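PDB 3QFE: putative dihydrodipicolinate synthase family protein from Coccidioides immitis, which belongs, as a putative member, to the dihydrodipicolinate synthase family of TIM-barrel proteins. Local coordinates for residues 63-67 / 97-101. Numbering follows the deposited sequence.
Sequences REERA and EHIND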
ATOM      1  N   ARG A  63     -16.509  -7.380   7.207  1.00 31.45           N
ATOM      2  CA  ARG A  63     -15.549  -7.471   8.298  1.00 31.61           C
ATOM      3  C   ARG A  63     -14.800  -8.811   8.288  1.00 31.99           C
ATOM      4  O   ARG A  63     -13.579  -8.863   8.455  1.00 31.98           O
ATOM      5  CB  ARG A  63     -16.262  -7.272   9.630  1.00 32.05           C
ATOM      6  CG  ARG A  63     -15.446  -7.711  10.825  1.00 33.26           C
ATOM      7  CD  ARG A  63     -16.316  -7.975  12.028  1.00 33.96           C
ATOM      8  NE  ARG A  63     -15.475  -8.139  13.197  1.00 36.20           N
ATOM      9  CZ  ARG A  63     -15.851  -8.687  14.356  1.00 39.11           C
ATOM     10  NH1 ARG A  63     -17.098  -9.132  14.540  1.00 39.71           N
ATOM     11  NH2 ARG A  63     -14.972  -8.770  15.344  1.00 37.19           N
ATOM     12  N   GLU A  64     -15.539  -9.893   8.100  1.00 32.46           N
ATOM     13  CA  GLU A  64     -14.952 -11.223   8.043  1.00 33.05           C
ATOM     14  C   GLU A  64     -13.969 -11.393   6.859  1.00 31.68           C
ATOM     15  O   GLU A  64     -12.905 -12.013   6.993  1.00 31.10           O
ATOM     16  CB  GLU A  64     -16.076 -12.245   7.990  1.00 34.01           C
ATOM     17  CG  GLU A  64     -15.624 -13.655   7.972  1.00 40.23           C
ATOM     18  CD  GLU A  64     -16.709 -14.628   8.411  1.00 48.09           C
ATOM     19  OE1 GLU A  64     -17.743 -14.186   8.998  1.00 50.45           O
ATOM     20  OE2 GLU A  64     -16.502 -15.845   8.176  1.00 51.04           O
ATOM     21  N   GLU A  65     -14.312 -10.831   5.710  1.00 30.96           N
ATOM     22  CA  GLU A  65     -13.423 -10.923   4.559  1.00 30.36           C
ATOM     23  C   GLU A  65     -12.118 -10.191   4.831  1.00 30.10           C
ATOM     24  O   GLU A  65     -11.033 -10.692   4.507  1.00 29.62           O
ATOM     25  CB  GLU A  65     -14.108 -10.415   3.288  1.00 30.51           C
ATOM     26  CG  GLU A  65     -15.185 -11.401   2.799  1.00 30.98           C
ATOM     27  CD  GLU A  65     -16.085 -10.837   1.698  1.00 31.59           C
ATOM     28  OE1 GLU A  65     -16.134  -9.610   1.523  1.00 32.48           O
ATOM     29  OE2 GLU A  65     -16.754 -11.634   1.009  1.00 32.32           O
ATOM     30  N   ARG A  66     -12.224  -9.019   5.458  1.00 29.83           N
ATOM     31  CA  ARG A  66     -11.052  -8.265   5.860  1.00 29.48           C
ATOM     32  C   ARG A  66     -10.080  -9.109   6.654  1.00 28.92           C
ATOM     33  O   ARG A  66      -8.889  -9.097   6.372  1.00 29.09           O
ATOM     34  CB  ARG A  66     -11.438  -7.043   6.695  1.00 29.03           C
ATOM     35  CG  ARG A  66     -11.921  -5.860   5.877  1.00 30.34           C
ATOM     36  CD  ARG A  66     -12.522  -4.837   6.832  1.00 32.12           C
ATOM     37  NE  ARG A  66     -12.832  -3.579   6.184  1.00 34.16           N
ATOM     38  CZ  ARG A  66     -11.955  -2.594   5.996  1.00 36.21           C
ATOM     39  NH1 ARG A  66     -10.696  -2.737   6.407  1.00 31.89           N
ATOM     40  NH2 ARG A  66     -12.354  -1.465   5.400  1.00 34.89           N
ATOM     41  N   ALA A  67     -10.591  -9.809   7.662  1.00 29.21           N
ATOM     42  CA  ALA A  67      -9.773 -10.658   8.552  1.00 29.42           C
ATOM     43  C   ALA A  67      -9.160 -11.849   7.818  1.00 29.40           C
ATOM     44  O   ALA A  67      -8.048 -12.261   8.124  1.00 29.86           O
ATOM     45  CB  ALA A  67     -10.621 -11.162   9.778  1.00 28.52           C
ATOM     46  N   GLU A  97     -12.679  -2.342  16.089  1.00 29.66           N
ATOM     47  CA  GLU A  97     -13.020  -3.709  15.720  1.00 29.68           C
ATOM     48  C   GLU A  97     -12.090  -4.229  14.595  1.00 28.81           C
ATOM     49  O   GLU A  97     -11.508  -5.322  14.725  1.00 27.99           O
ATOM     50  CB  GLU A  97     -14.504  -3.791  15.338  1.00 30.37           C
ATOM     51  CG  GLU A  97     -14.947  -5.138  14.795  1.00 32.86           C
ATOM     52  CD  GLU A  97     -16.460  -5.196  14.581  1.00 39.00           C
ATOM     53  OE1 GLU A  97     -16.946  -4.880  13.450  1.00 40.32           O
ATOM     54  OE2 GLU A  97     -17.149  -5.541  15.558  1.00 37.93           O
ATOM     55  N   HIS A  98     -11.919  -3.439  13.522  1.00 27.82           N
ATOM     56  CA  HIS A  98     -10.960  -3.793  12.472  1.00 27.24           C
ATOM     57  C   HIS A  98      -9.555  -3.974  13.008  1.00 27.39           C
ATOM     58  O   HIS A  98      -8.882  -4.952  12.661  1.00 26.95           O
ATOM     59  CB  HIS A  98     -10.898  -2.733  11.383  1.00 27.54           C
ATOM     60  CG  HIS A  98     -12.142  -2.634  10.566  1.00 27.78           C
ATOM     61  ND1 HIS A  98     -12.437  -1.526   9.804  1.00 28.96           N
ATOM     62  CD2 HIS A  98     -13.163  -3.506  10.383  1.00 27.81           C
ATOM     63  CE1 HIS A  98     -13.587  -1.722   9.179  1.00 28.14           C
ATOM     64  NE2 HIS A  98     -14.058  -2.905   9.534  1.00 28.27           N
ATOM     65  N   ILE A  99      -9.103  -3.038  13.849  1.00 27.41           N
ATOM     66  CA  ILE A  99      -7.775  -3.174  14.419  1.00 27.65           C
ATOM     67  C   ILE A  99      -7.609  -4.482  15.211  1.00 28.41           C
ATOM     68  O   ILE A  99      -6.662  -5.227  14.971  1.00 27.73           O
ATOM     69  CB  ILE A  99      -7.380  -1.951  15.285  1.00 28.51           C
ATOM     70  CG1 ILE A  99      -7.150  -0.710  14.390  1.00 26.62           C
ATOM     71  CG2 ILE A  99      -6.140  -2.281  16.099  1.00 28.06           C
ATOM     72  CD1 ILE A  99      -6.902   0.613  15.190  1.00 27.01           C
ATOM     73  N   ASN A 100      -8.541  -4.765  16.124  1.00 29.05           N
ATOM     74  CA  ASN A 100      -8.480  -5.987  16.895  0.60 30.19           C
ATOM     75  C   ASN A 100      -8.540  -7.237  16.017  1.00 30.34           C
ATOM     76  O   ASN A 100      -7.828  -8.204  16.270  1.00 31.27           O
ATOM     77  CB  ASN A 100      -9.545  -5.974  18.002  0.60 30.55           C
ATOM     78  CG  ASN A 100      -9.135  -5.086  19.169  0.60 31.50           C
ATOM     79  OD1 ASN A 100      -8.052  -5.253  19.740  0.60 33.03           O
ATOM     80  ND2 ASN A 100      -9.968  -4.122  19.503  0.60 30.73           N
ATOM     81  N   ASP A 101      -9.375  -7.199  14.978  1.00 30.32           N
ATOM     82  CA  ASP A 101      -9.413  -8.289  14.002  1.00 31.27           C
ATOM     83  C   ASP A 101      -8.047  -8.452  13.350  1.00 30.87           C
ATOM     84  O   ASP A 101      -7.573  -9.585  13.217  1.00 31.67           O
ATOM     85  CB  ASP A 101     -10.464  -8.041  12.915  1.00 31.48           C
ATOM     86  CG  ASP A 101     -11.889  -8.203  13.436  1.00 34.57           C
ATOM     87  OD1 ASP A 101     -12.077  -8.680  14.580  1.00 35.55           O
ATOM     88  OD2 ASP A 101     -12.821  -7.853  12.695  1.00 36.87           O
TER
HETATM   89  O   HOH W   1     -11.943  -7.038  10.174  1.00 25.28           O
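R63 reaches from the first turn of its helix across to D101 and takes hold of the carboxylate side-on, each of two nitrogens serving a separate oxygen. NE of R63 donates to OD2 of D101 at 2.7 Å, close to the guanidinium plane, while NH2 of R63 reaches OD1 of D101 at 3.0 Å from a somewhat more tilted position. Both oxygens accept through their syn lone pairs, and the two flat groups lie nearly coplanar. With CG anti to the backbone N (chi1 164°) and the chain extended as far as NE, the R63 side chain is carried straight over to the facing helix. E97 meets the same guanidinium differently: its carboxylate stacks over one face, and OE1 of E97, 3.6 Å from NE of R63, lies well out of the guanidinium plane, so the pairing rests on charge and no N-H points at it. Two acids thus share one arginine, which would probably favour their ionised forms.

OD2 of D101 has a second donor, a water 2.8 Å away that also donates to the backbone O of R63 and so bridges the helices. Alongside this network the R66 guanidinium lies flat on the H98 imidazole, centres 4.1 Å apart and planes at 15°, with R66 CD also resting over the ring as a CH-pi contact. ND1 of H98 is hydrogen-bonded to the backbone O of V87, which helps to set the rotation of the ring against the arginine.

Segments 63-67 and 97-101 run in roughly the same direction, their axes 33° apart, and belong to helices 63-77 and 92-105, consecutive outer helices of the TIM barrel; strand 83-86, between them in sequence, lies between strands 48-51 and 109-112 in the parallel sheet.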